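PDB 3QJL: putative uncharacterized protein PH0350 from Pyrococcus horikoshii, which binds CRISPR RNA and, as a Cas6-family protein, probably takes part in prokaryotic adaptive immunity against viruses and other mobile genetic elements. Local coordinates for residues 18-21 with 22-26; 65-68 with 69-72; 159-162 with 163-167; 85-88 with 89-92. All blocks are in the same frame, centred on the assembly; numbering follows the deposited sequence.

Contact 1 (18-21 with 22-26); sequences PILP and FNYNY. With nucleotides of chain D.
Leu20 and Tyr24 meet across the short link that leads from strand 19-20 into helix 25-39. It is a strand-to-helix connection in a ferredoxin-like Cas6 (RAMP) protein, where three successive side chains touch two adenines of chain D. Within the protein, Leu20 CD1 packs on Tyr24 CD2 at 3.9 Å, and the two side chains cross at about a right angle. Pro21 O lies at the edge of the Tyr24 ring, in its plane.

The RNA supplies other close partners. Phe22 lays one ring face over the base of A7 of chain D, with C4 of A7 3.5 Å above the plane and over the ring centre. All six ring carbons lie close to atoms of this nucleotide, so the overlap is broad. With CG opposite the carbonyl carbon (chi1 -82°), the ring lies flat against A7. Asn23 ND2 donates to N1 of the same base at 3.3 Å, with an N-H...N angle of 149°. Tyr24 OH donates to N1 of A6 of chain D at 2.7 Å. Both bonds use an adenine N1, an acceptor when the base is neutral.

Further out, Ile106 of strand 103-106 touches Leu20, Pro21 and Tyr24. Phe22 also packs on Ile66. Asn23 OD1 accepts from Met198 N, which steadies the amide. Tyr24 OH has two partners on one oxygen: it donates to A6 N1 and accepts from the backbone N of Ile59.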
loop_
_atom_site.group_PDB
_atom_site.type_symbol
_atom_site.label_atom_id
_atom_site.label_comp_id
_atom_site.label_asym_id
_atom_site.label_seq_id
_atom_site.Cartn_x
_atom_site.Cartn_y
_atom_site.Cartn_z
ATOM N N PRO A 18 0.835 14.654 -20.220
ATOM C CA PRO A 18 2.151 14.632 -19.591
ATOM C C PRO A 18 2.293 13.358 -18.765
ATOM O O PRO A 18 1.306 12.892 -18.186
ATOM C CB PRO A 18 2.123 15.877 -18.702
ATOM C CG PRO A 18 0.690 16.024 -18.323
ATOM C CD PRO A 18 -0.114 15.522 -19.497
ATOM N N ILE A 19 3.500 12.800 -18.735
ATOM C CA ILE A 19 3.782 11.586 -17.979
ATOM C C ILE A 19 5.046 11.728 -17.137
ATOM O O ILE A 19 6.140 11.958 -17.656
ATOM C CB ILE A 19 3.895 10.346 -18.911
ATOM C CG1 ILE A 19 2.528 10.009 -19.512
ATOM C CG2 ILE A 19 4.455 9.129 -18.159
ATOM C CD1 ILE A 19 2.592 9.039 -20.652
ATOM N N LEU A 20 4.882 11.575 -15.830
ATOM C CA LEU A 20 5.984 11.682 -14.885
ATOM C C LEU A 20 6.691 10.337 -14.694
ATOM O O LEU A 20 6.072 9.362 -14.279
ATOM C CB LEU A 20 5.430 12.175 -13.549
ATOM C CG LEU A 20 6.370 12.284 -12.355
ATOM C CD1 LEU A 20 7.555 13.164 -12.681
ATOM C CD2 LEU A 20 5.605 12.822 -11.175
ATOM N N PRO A 21 7.992 10.275 -15.007
ATOM C CA PRO A 21 8.784 9.046 -14.833
ATOM C C PRO A 21 8.843 8.606 -13.373
ATOM O O PRO A 21 8.783 9.454 -12.493
ATOM C CB PRO A 21 10.176 9.449 -15.322
ATOM C CG PRO A 21 9.918 10.570 -16.281
ATOM C CD PRO A 21 8.751 11.332 -15.690
ATOM N N PHE A 22 8.963 7.306 -13.124
ATOM C CA PHE A 22 8.864 6.770 -11.767
ATOM C C PHE A 22 9.987 7.200 -10.834
ATOM O O PHE A 22 9.756 7.395 -9.633
ATOM C CB PHE A 22 8.777 5.238 -11.773
ATOM C CG PHE A 22 7.408 4.716 -12.035
ATOM C CD1 PHE A 22 6.372 5.013 -11.173
ATOM C CD2 PHE A 22 7.154 3.919 -13.142
ATOM C CE1 PHE A 22 5.103 4.544 -11.412
ATOM C CE2 PHE A 22 5.893 3.446 -13.387
ATOM C CZ PHE A 22 4.861 3.758 -12.517
ATOM N N ASN A 23 11.206 7.305 -11.351
ATOM C CA ASN A 23 12.295 7.665 -10.463
ATOM C C ASN A 23 12.841 9.022 -10.839
ATOM O O ASN A 23 13.632 9.134 -11.770
ATOM C CB ASN A 23 13.414 6.628 -10.582
ATOM C CG ASN A 23 12.924 5.201 -10.374
ATOM O OD1 ASN A 23 13.257 4.566 -9.372
ATOM N ND2 ASN A 23 12.133 4.691 -11.317
ATOM N N TYR A 24 12.431 10.053 -10.105
ATOM C CA TYR A 24 12.974 11.398 -10.295
ATOM C C TYR A 24 13.944 11.900 -9.233
ATOM O O TYR A 24 14.500 12.973 -9.373
ATOM C CB TYR A 24 11.843 12.398 -10.461
ATOM C CG TYR A 24 10.678 12.123 -9.553
ATOM C CD1 TYR A 24 10.628 12.663 -8.279
ATOM C CD2 TYR A 24 9.628 11.316 -9.963
ATOM C CE1 TYR A 24 9.557 12.419 -7.444
ATOM C CE2 TYR A 24 8.553 11.071 -9.135
ATOM C CZ TYR A 24 8.525 11.623 -7.874
ATOM O OH TYR A 24 7.463 11.380 -7.033
ATOM N N ASN A 25 14.159 11.134 -8.175
ATOM C CA ASN A 25 14.857 11.682 -7.014
ATOM C C ASN A 25 16.130 12.422 -7.356
ATOM O O ASN A 25 16.364 13.501 -6.851
ATOM C CB ASN A 25 15.153 10.600 -5.983
ATOM C CG ASN A 25 13.912 9.974 -5.455
ATOM O OD1 ASN A 25 13.409 8.996 -6.018
ATOM N ND2 ASN A 25 13.376 10.545 -4.383
ATOM N N TYR A 26 16.960 11.839 -8.207
ATOM C CA TYR A 26 18.227 12.470 -8.514
ATOM C C TYR A 26 18.053 13.708 -9.396
ATOM O O TYR A 26 18.721 14.724 -9.194
ATOM C CB TYR A 26 19.209 11.490 -9.155
ATOM C CG TYR A 26 20.609 12.016 -9.062
ATOM C CD1 TYR A 26 21.265 12.065 -7.835
ATOM C CD2 TYR A 26 21.255 12.528 -10.180
ATOM C CE1 TYR A 26 22.544 12.576 -7.725
ATOM C CE2 TYR A 26 22.536 13.052 -10.085
ATOM C CZ TYR A 26 23.178 13.070 -8.854
ATOM O OH TYR A 26 24.456 13.585 -8.753
ATOM P P A D 7 3.522 0.146 -6.406
ATOM O OP1 A D 7 2.150 -0.137 -5.924
ATOM O OP2 A D 7 4.653 0.016 -5.458
ATOM O "O5'" A D 7 3.818 -0.696 -7.711
ATOM C "C5'" A D 7 2.862 -0.779 -8.754
ATOM C "C4'" A D 7 3.533 -0.894 -10.094
ATOM O "O4'" A D 7 3.970 0.417 -10.526
ATOM C "C3'" A D 7 4.790 -1.763 -10.132
ATOM O "O3'" A D 7 4.489 -3.141 -10.341
ATOM C "C2'" A D 7 5.600 -1.144 -11.263
ATOM O "O2'" A D 7 5.140 -1.620 -12.519
ATOM C "C1'" A D 7 5.228 0.336 -11.145
ATOM N N9 A D 7 6.190 1.098 -10.325
ATOM C C8 A D 7 5.942 1.654 -9.096
ATOM N N7 A D 7 6.968 2.283 -8.571
ATOM C C5 A D 7 7.958 2.142 -9.526
ATOM C C6 A D 7 9.283 2.596 -9.572
ATOM N N6 A D 7 9.864 3.312 -8.604
ATOM N N1 A D 7 10.006 2.285 -10.665
ATOM C C2 A D 7 9.427 1.569 -11.633
ATOM N N3 A D 7 8.189 1.093 -11.712
ATOM C C4 A D 7 7.493 1.421 -10.614
ATOM P P A D 6 -1.366 4.838 -7.171
ATOM O OP1 A D 6 -1.762 5.251 -5.805
ATOM O OP2 A D 6 -1.238 5.875 -8.218
ATOM O "O5'" A D 6 -0.035 3.976 -7.100
ATOM C "C5'" A D 6 0.485 3.332 -8.254
ATOM C "C4'" A D 6 1.967 3.069 -8.126
ATOM O "O4'" A D 6 2.684 4.311 -8.328
ATOM C "C3'" A D 6 2.421 2.530 -6.774
ATOM O "O3'" A D 6 3.545 1.663 -6.961
ATOM C "C2'" A D 6 2.870 3.789 -6.041
ATOM O "O2'" A D 6 3.824 3.556 -5.030
ATOM C "C1'" A D 6 3.444 4.631 -7.181
ATOM N N9 A D 6 3.333 6.077 -6.977
ATOM C C8 A D 6 2.212 6.784 -6.611
ATOM N N7 A D 6 2.374 8.090 -6.532
ATOM C C5 A D 6 3.701 8.257 -6.884
ATOM C C6 A D 6 4.490 9.410 -6.991
ATOM N N6 A D 6 4.038 10.641 -6.742
ATOM N N1 A D 6 5.772 9.243 -7.377
ATOM C C2 A D 6 6.220 8.001 -7.625
ATOM N N3 A D 6 5.579 6.837 -7.549
ATOM C C4 A D 6 4.303 7.036 -7.173
#

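Contact 2 (65-68 with 69-72); sequences KILP and DKGI. With nucleotides of chain D.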
loop_
_atom_site.group_PDB
_atom_site.type_symbol
_atom_site.label_atom_id
_atom_site.label_comp_id
_atom_site.label_asym_id
_atom_site.label_seq_id
_atom_site.Cartn_x
_atom_site.Cartn_y
_atom_site.Cartn_z
ATOM N N LYS A 65 -3.152 8.280 -13.276
ATOM C CA LYS A 65 -3.346 6.906 -13.702
ATOM C C LYS A 65 -1.949 6.338 -13.912
ATOM O O LYS A 65 -0.979 7.106 -13.962
ATOM C CB LYS A 65 -4.163 6.847 -14.989
ATOM C CG LYS A 65 -5.659 6.965 -14.767
ATOM C CD LYS A 65 -6.431 6.933 -16.090
ATOM C CE LYS A 65 -7.938 7.055 -15.846
ATOM N NZ LYS A 65 -8.680 7.586 -17.027
ATOM N N ILE A 66 -1.825 5.014 -14.010
ATOM C CA ILE A 66 -0.499 4.412 -14.126
ATOM C C ILE A 66 -0.213 3.738 -15.466
ATOM O O ILE A 66 -1.032 2.973 -15.995
ATOM C CB ILE A 66 -0.199 3.429 -12.983
ATOM C CG1 ILE A 66 -0.501 4.080 -11.639
ATOM C CG2 ILE A 66 1.267 3.024 -13.012
ATOM C CD1 ILE A 66 0.615 4.984 -11.144
ATOM N N LEU A 67 0.979 4.028 -15.985
ATOM C CA LEU A 67 1.500 3.414 -17.197
ATOM C C LEU A 67 2.801 2.720 -16.824
ATOM O O LEU A 67 3.869 3.336 -16.819
ATOM C CB LEU A 67 1.749 4.463 -18.277
ATOM C CG LEU A 67 0.507 4.987 -18.993
ATOM C CD1 LEU A 67 0.701 6.442 -19.403
ATOM C CD2 LEU A 67 0.202 4.113 -20.192
ATOM N N PRO A 68 2.705 1.434 -16.476
ATOM C CA PRO A 68 3.809 0.676 -15.885
ATOM C C PRO A 68 5.115 0.791 -16.656
ATOM O O PRO A 68 6.176 0.741 -16.041
ATOM C CB PRO A 68 3.281 -0.755 -15.901
ATOM C CG PRO A 68 1.799 -0.584 -15.726
ATOM C CD PRO A 68 1.461 0.646 -16.531
ATOM N N ASP A 69 5.049 0.911 -17.974
ATOM C CA ASP A 69 6.266 1.072 -18.765
ATOM C C ASP A 69 6.789 2.526 -18.861
ATOM O O ASP A 69 7.993 2.759 -19.021
ATOM C CB ASP A 69 6.095 0.414 -20.138
ATOM C CG ASP A 69 6.059 -1.122 -20.049
ATOM O OD1 ASP A 69 5.179 -1.762 -20.679
ATOM O OD2 ASP A 69 6.920 -1.691 -19.337
ATOM N N LYS A 70 5.882 3.494 -18.746
ATOM C CA LYS A 70 6.207 4.911 -18.926
ATOM C C LYS A 70 6.368 5.664 -17.589
ATOM O O LYS A 70 7.447 6.187 -17.270
ATOM C CB LYS A 70 5.161 5.591 -19.826
ATOM C CG LYS A 70 5.430 5.470 -21.339
ATOM C CD LYS A 70 4.201 4.970 -22.129
ATOM C CE LYS A 70 4.216 3.430 -22.292
ATOM N NZ LYS A 70 2.882 2.800 -22.608
ATOM N N GLY A 71 5.297 5.718 -16.806
ATOM C CA GLY A 71 5.328 6.448 -15.558
ATOM C C GLY A 71 3.918 6.786 -15.128
ATOM O O GLY A 71 2.976 6.071 -15.471
ATOM N N ILE A 72 3.786 7.870 -14.366
ATOM C CA ILE A 72 2.510 8.319 -13.827
ATOM C C ILE A 72 1.836 9.329 -14.746
ATOM O O ILE A 72 2.413 10.355 -15.096
ATOM C CB ILE A 72 2.719 8.965 -12.447
ATOM C CG1 ILE A 72 3.599 8.058 -11.579
ATOM C CG2 ILE A 72 1.379 9.280 -11.779
ATOM C CD1 ILE A 72 4.029 8.667 -10.273
ATOM P P C D 5 -6.110 4.112 -4.707
ATOM O OP1 C D 5 -5.636 3.695 -3.361
ATOM O OP2 C D 5 -5.527 5.328 -5.321
ATOM O "O5'" C D 5 -6.002 2.903 -5.722
ATOM C "C5'" C D 5 -6.063 3.123 -7.119
ATOM C "C4'" C D 5 -4.719 2.927 -7.762
ATOM O "O4'" C D 5 -4.914 2.512 -9.137
ATOM C "C3'" C D 5 -3.838 4.166 -7.808
ATOM O "O3'" C D 5 -2.465 3.779 -7.691
ATOM C "C2'" C D 5 -4.111 4.713 -9.209
ATOM O "O2'" C D 5 -3.076 5.512 -9.736
ATOM C "C1'" C D 5 -4.296 3.428 -10.012
ATOM N N1 C D 5 -5.169 3.564 -11.198
ATOM C C2 C D 5 -4.623 3.483 -12.481
ATOM O O2 C D 5 -3.402 3.351 -12.618
ATOM N N3 C D 5 -5.436 3.568 -13.555
ATOM C C4 C D 5 -6.747 3.724 -13.382
ATOM N N4 C D 5 -7.512 3.814 -14.474
ATOM C C5 C D 5 -7.336 3.794 -12.086
ATOM C C6 C D 5 -6.516 3.699 -11.033
ATOM P P A D 6 -1.366 4.838 -7.171
ATOM O OP1 A D 6 -1.762 5.251 -5.805
ATOM O OP2 A D 6 -1.238 5.875 -8.218
ATOM O "O5'" A D 6 -0.035 3.976 -7.100
ATOM C "C5'" A D 6 0.485 3.332 -8.254
ATOM C "C4'" A D 6 1.967 3.069 -8.126
ATOM O "O4'" A D 6 2.684 4.311 -8.328
ATOM C "C3'" A D 6 2.421 2.530 -6.774
ATOM O "O3'" A D 6 3.545 1.663 -6.961
ATOM C "C2'" A D 6 2.870 3.789 -6.041
ATOM O "O2'" A D 6 3.824 3.556 -5.030
ATOM C "C1'" A D 6 3.444 4.631 -7.181
ATOM N N9 A D 6 3.333 6.077 -6.977
ATOM C C8 A D 6 2.212 6.784 -6.611
ATOM N N7 A D 6 2.374 8.090 -6.532
ATOM C C5 A D 6 3.701 8.257 -6.884
ATOM C C6 A D 6 4.490 9.410 -6.991
ATOM N N6 A D 6 4.038 10.641 -6.742
ATOM N N1 A D 6 5.772 9.243 -7.377
ATOM C C2 A D 6 6.220 8.001 -7.625
ATOM N N3 A D 6 5.579 6.837 -7.549
ATOM C C4 A D 6 4.303 7.036 -7.173
#
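Leu67 and Gly71 form the hydrogen-bonded antiparallel pair next to the turn between strands 64-67 and 71-74. Leu67 N donates to Gly71 O at 2.9 Å, with the donor nearly in line with the C=O bond. In return, Leu67 O takes two donors. Gly71 N reaches it in the carbonyl plane at 2.8 Å. Lys70 N, also at 2.8 Å, comes from above that plane. Two residues thus face one, which makes a classic beta bulge. Gly71 has backbone angles (159°/-153°) in a region that glycine adopts readily.

The apolar contact is looser. Ile66 and Ile72 are the neighbouring non-hydrogen-bonded pair, and their side chains share one face of the sheet, with Ile66 CD1 4.3 Å from Ile72 CG1. On the other face a methyl packs against an amine end: Leu67 CD2 is 3.8 Å from Lys70 NZ. Lys70 is bent at chi2 and chi3, which brings its amine back across the end of Leu67.

RNA contacts involve both backbone and side chains. Ile66 N donates to O2 of C5 of chain D at 2.7 Å. The extended chain of Lys65 passes above the N3/N4 rim of the same base. Ile66 CD1 meets the sugar side of A6 of chain D at C5', while Ile72 CD1 lies over the base of A6, 3.4 Å from C6. Glu188 of the second subunit packs on Pro68. The whole is a bulged beta hairpin supplying the central and one outer strand of a three-stranded antiparallel sheet, with RNA bound to it.

Contact 3 (159-162 with 163-167); sequences LFMD and RLRKV
Arg163 N bonds to Leu159 O at 2.9 Å and Leu164 N to Phe160 O at 2.8 Å, and the i to i+4 pattern of helix 160-176 continues with Arg165 N to Met161 O. The next bond, Lys166 N to Asp162 O, is weak.

On the buried side, Phe160 and Leu164 lie side by side and point the same way. Phe160 CE2 is 3.9 Å from Leu164 CD2. A chi1 of -176° sets the Phe160 ring alongside Leu164. Met161, bent at chi2 and chi3, brings CE to within 3.7 Å of the same Leu164 CD2. Leu164 packs on both Phe185 and Val138; Phe160 packs on Val138 and Ile187.

Asp162 and Lys166 are the outward polar pair. Lys166 extends back to Asp162 in a salt bridge, with NZ 2.8 Å from OD2, on its syn lone pair, and a weak second bond to OD1. The two arginines bond instead to the backbone of the two strands. Arg165 crosses Met161 at about a right angle and is tied by NH2 to Phe185 O. Arg163 NE bonds to Arg139 O.

These are the amphipathic first two turns of an alpha helix, packed on strands 138-143 and 185-189 of the C-terminal Cas6 domain.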
loop_
_atom_site.group_PDB
_atom_site.type_symbol
_atom_site.label_atom_id
_atom_site.label_comp_id
_atom_site.label_asym_id
_atom_site.label_seq_id
_atom_site.Cartn_x
_atom_site.Cartn_y
_atom_site.Cartn_z
ATOM N N LEU A 159 17.709 -4.943 12.959
ATOM C CA LEU A 159 18.662 -3.880 13.237
ATOM C C LEU A 159 18.125 -2.493 12.909
ATOM O O LEU A 159 18.828 -1.499 13.089
ATOM C CB LEU A 159 19.952 -4.114 12.454
ATOM C CG LEU A 159 20.629 -5.458 12.740
ATOM C CD1 LEU A 159 21.766 -5.717 11.749
ATOM C CD2 LEU A 159 21.125 -5.533 14.193
ATOM N N PHE A 160 16.889 -2.423 12.425
ATOM C CA PHE A 160 16.330 -1.158 11.961
ATOM C C PHE A 160 16.338 -0.063 13.031
ATOM O O PHE A 160 17.067 0.923 12.926
ATOM C CB PHE A 160 14.911 -1.365 11.442
ATOM C CG PHE A 160 14.293 -0.126 10.857
ATOM C CD1 PHE A 160 14.436 0.165 9.513
ATOM C CD2 PHE A 160 13.563 0.741 11.649
ATOM C CE1 PHE A 160 13.862 1.297 8.970
ATOM C CE2 PHE A 160 12.979 1.875 11.113
ATOM C CZ PHE A 160 13.130 2.159 9.779
ATOM N N MET A 161 15.520 -0.259 14.059
ATOM C CA MET A 161 15.331 0.722 15.120
ATOM C C MET A 161 16.653 1.197 15.702
ATOM O O MET A 161 16.819 2.377 15.997
ATOM C CB MET A 161 14.461 0.136 16.232
ATOM C CG MET A 161 13.858 1.151 17.163
ATOM S SD MET A 161 12.827 2.343 16.283
ATOM C CE MET A 161 13.948 3.738 16.128
ATOM N N ASP A 162 17.595 0.282 15.869
ATOM C CA ASP A 162 18.866 0.649 16.467
ATOM C C ASP A 162 19.707 1.446 15.482
ATOM O O ASP A 162 20.423 2.379 15.857
ATOM C CB ASP A 162 19.639 -0.573 16.941
ATOM C CG ASP A 162 21.017 -0.210 17.436
ATOM O OD1 ASP A 162 21.122 0.214 18.610
ATOM O OD2 ASP A 162 21.989 -0.312 16.647
ATOM N N ARG A 163 19.619 1.083 14.214
ATOM C CA ARG A 163 20.340 1.820 13.199
ATOM C C ARG A 163 19.750 3.232 13.028
ATOM O O ARG A 163 20.480 4.208 12.939
ATOM C CB ARG A 163 20.309 1.041 11.891
ATOM C CG ARG A 163 21.045 1.695 10.773
ATOM C CD ARG A 163 22.539 1.716 10.995
ATOM N NE ARG A 163 23.149 2.408 9.862
ATOM C CZ ARG A 163 23.794 3.574 9.925
ATOM N NH1 ARG A 163 23.969 4.192 11.093
ATOM N NH2 ARG A 163 24.290 4.110 8.811
ATOM N N LEU A 164 18.426 3.335 13.004
ATOM C CA LEU A 164 17.757 4.608 12.777
ATOM C C LEU A 164 18.048 5.566 13.908
ATOM O O LEU A 164 18.284 6.749 13.681
ATOM C CB LEU A 164 16.245 4.409 12.679
ATOM C CG LEU A 164 15.377 5.671 12.603
ATOM C CD1 LEU A 164 15.626 6.452 11.310
ATOM C CD2 LEU A 164 13.910 5.311 12.747
ATOM N N ARG A 165 18.001 5.041 15.128
ATOM C CA ARG A 165 18.308 5.790 16.333
ATOM C C ARG A 165 19.688 6.460 16.186
ATOM O O ARG A 165 19.831 7.673 16.365
ATOM C CB ARG A 165 18.280 4.825 17.519
ATOM C CG ARG A 165 18.056 5.440 18.891
ATOM C CD ARG A 165 17.777 4.348 19.949
ATOM N NE ARG A 165 16.381 3.871 19.956
ATOM C CZ ARG A 165 16.000 2.586 19.948
ATOM N NH1 ARG A 165 16.900 1.604 19.919
ATOM N NH2 ARG A 165 14.707 2.273 19.964
ATOM N N LYS A 166 20.701 5.675 15.836
ATOM C CA LYS A 166 22.048 6.212 15.656
ATOM C C LYS A 166 22.141 7.203 14.499
ATOM O O LYS A 166 22.857 8.189 14.581
ATOM C CB LYS A 166 23.074 5.083 15.483
ATOM C CG LYS A 166 23.486 4.445 16.792
ATOM C CD LYS A 166 23.981 3.029 16.619
ATOM C CE LYS A 166 24.129 2.358 17.968
ATOM N NZ LYS A 166 24.160 0.876 17.848
ATOM N N VAL A 167 21.425 6.948 13.415
ATOM C CA VAL A 167 21.453 7.876 12.291
ATOM C C VAL A 167 20.923 9.249 12.707
ATOM O O VAL A 167 21.531 10.261 12.394
ATOM C CB VAL A 167 20.679 7.334 11.076
ATOM C CG1 VAL A 167 20.520 8.401 10.028
ATOM C CG2 VAL A 167 21.412 6.160 10.492
#

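Contact 4 (85-88 with 89-92); sequences SSNE and DIIR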
loop_
_atom_site.group_PDB
_atom_site.type_symbol
_atom_site.label_atom_id
_atom_site.label_comp_id
_atom_site.label_asym_id
_atom_site.label_seq_id
_atom_site.Cartn_x
_atom_site.Cartn_y
_atom_site.Cartn_z
ATOM N N SER A 85 12.998 22.153 5.968
ATOM C CA SER A 85 14.314 22.321 6.572
ATOM C C SER A 85 14.182 23.042 7.897
ATOM O O SER A 85 13.250 23.810 8.108
ATOM C CB SER A 85 15.201 23.167 5.646
ATOM O OG SER A 85 16.499 23.382 6.195
ATOM N N SER A 86 15.157 22.846 8.772
ATOM C CA SER A 86 15.127 23.469 10.085
ATOM C C SER A 86 15.723 24.865 9.973
ATOM O O SER A 86 15.602 25.695 10.877
ATOM C CB SER A 86 15.936 22.632 11.068
ATOM O OG SER A 86 17.223 22.365 10.546
ATOM N N ASN A 87 16.360 25.105 8.835
ATOM C CA ASN A 87 17.083 26.326 8.572
ATOM C C ASN A 87 16.337 27.136 7.531
ATOM O O ASN A 87 16.316 26.761 6.354
ATOM C CB ASN A 87 18.450 25.949 8.025
ATOM C CG ASN A 87 19.338 27.148 7.769
ATOM O OD1 ASN A 87 18.888 28.304 7.760
ATOM N ND2 ASN A 87 20.618 26.875 7.549
ATOM N N GLU A 88 15.739 28.255 7.939
ATOM C CA GLU A 88 14.913 28.986 6.984
ATOM C C GLU A 88 15.759 29.802 6.020
ATOM O O GLU A 88 15.255 30.316 5.031
ATOM C CB GLU A 88 13.804 29.807 7.649
ATOM C CG GLU A 88 14.157 31.238 7.971
ATOM C CD GLU A 88 14.958 31.359 9.244
ATOM O OE1 GLU A 88 15.420 30.302 9.745
ATOM O OE2 GLU A 88 15.114 32.505 9.739
ATOM N N ASP A 89 17.058 29.868 6.275
ATOM C CA ASP A 89 17.958 30.380 5.256
ATOM C C ASP A 89 18.084 29.430 4.064
ATOM O O ASP A 89 18.208 29.878 2.924
ATOM C CB ASP A 89 19.319 30.754 5.837
ATOM C CG ASP A 89 19.317 32.144 6.460
ATOM O OD1 ASP A 89 18.510 32.997 6.013
ATOM O OD2 ASP A 89 20.111 32.380 7.400
ATOM N N ILE A 90 18.030 28.121 4.317
ATOM C CA ILE A 90 17.984 27.145 3.223
ATOM C C ILE A 90 16.674 27.249 2.435
ATOM O O ILE A 90 16.672 27.241 1.200
ATOM C CB ILE A 90 18.183 25.712 3.718
ATOM C CG1 ILE A 90 19.634 25.483 4.129
ATOM C CG2 ILE A 90 17.841 24.748 2.626
ATOM C CD1 ILE A 90 19.822 24.299 5.046
ATOM N N ILE A 91 15.559 27.365 3.147
ATOM C CA ILE A 91 14.272 27.518 2.487
ATOM C C ILE A 91 14.239 28.763 1.607
ATOM O O ILE A 91 13.872 28.704 0.428
ATOM C CB ILE A 91 13.144 27.608 3.502
ATOM C CG1 ILE A 91 13.090 26.334 4.363
ATOM C CG2 ILE A 91 11.840 27.805 2.787
ATOM C CD1 ILE A 91 13.050 25.001 3.555
ATOM N N ARG A 92 14.640 29.885 2.207
ATOM C CA ARG A 92 14.701 31.200 1.574
ATOM C C ARG A 92 15.447 31.104 0.255
ATOM O O ARG A 92 14.920 31.455 -0.794
ATOM C CB ARG A 92 15.437 32.146 2.523
ATOM C CG ARG A 92 14.979 33.594 2.528
ATOM C CD ARG A 92 15.920 34.454 1.699
ATOM N NE ARG A 92 17.131 33.715 1.361
ATOM C CZ ARG A 92 18.298 33.867 1.980
ATOM N NH1 ARG A 92 18.406 34.764 2.963
ATOM N NH2 ARG A 92 19.351 33.128 1.605
#
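Asn87 is the N-cap residue of helix 88-100, just after strand 79-85, and its OD1 accepts from Asp89 N at 2.8 Å, with the donor above the amide plane. With chi1 at -177° the amide of Asn87 reaches the helix start. Asn87 O also receives weak bonds from Ile90 N and Ile91 N, while Arg92 N to Glu88 O, at 2.9 Å, is a regular helical bond. Just before the cap, Ser85 OG accepts from Asn87 N at 3.2 Å, an ST turn, and bonds to Phe53 O as well.

The packed side is apolar. Ser85 CB touches Ile91 CD1 at 3.5 Å, and Asn87 CB lies 3.7 Å from Ile90 CD1. Behind them, Ile91 rests on Met5 and Ile7 of strand 5-13, and Ile90 on Leu46 and Leu47 of helix 41-47.

The solvent side is loose and charged. Glu88, Asp89 and Arg92 are exposed there, though part of Glu88 touches Met5. The two acids sit at the helix start, where the helix dipole would probably favour their negative charge. Arg92 NH1 pairs with Asp89 OD1 through charge alone: the atoms are 3.5 Å apart, and no N-H is aimed at the oxygen, which sits off the plane of the guanidinium.

Contacts 1 and 2 belong together. Their centres are 10 Å apart, and strands 19-20 and 71-74 are neighbours in one sheet, joined by a probable hydrogen bond from Ile72 N to Leu20 O (2.7 Å). Both face chain D and share A6. Contact 1 is mostly buried and hydrogen-bonds two adenines with side chains; contact 2 is partly exposed at the sheet edge and has one backbone bond to C5 plus aliphatic packing. Contacts 3 and 4 stand apart, each about 9 Å from the RNA at the nearest atoms. Both are helix starts with an apolar inner side and a charged outer one. Contact 3 has a hydrogen-bonded salt bridge; contact 4, an asparagine cap.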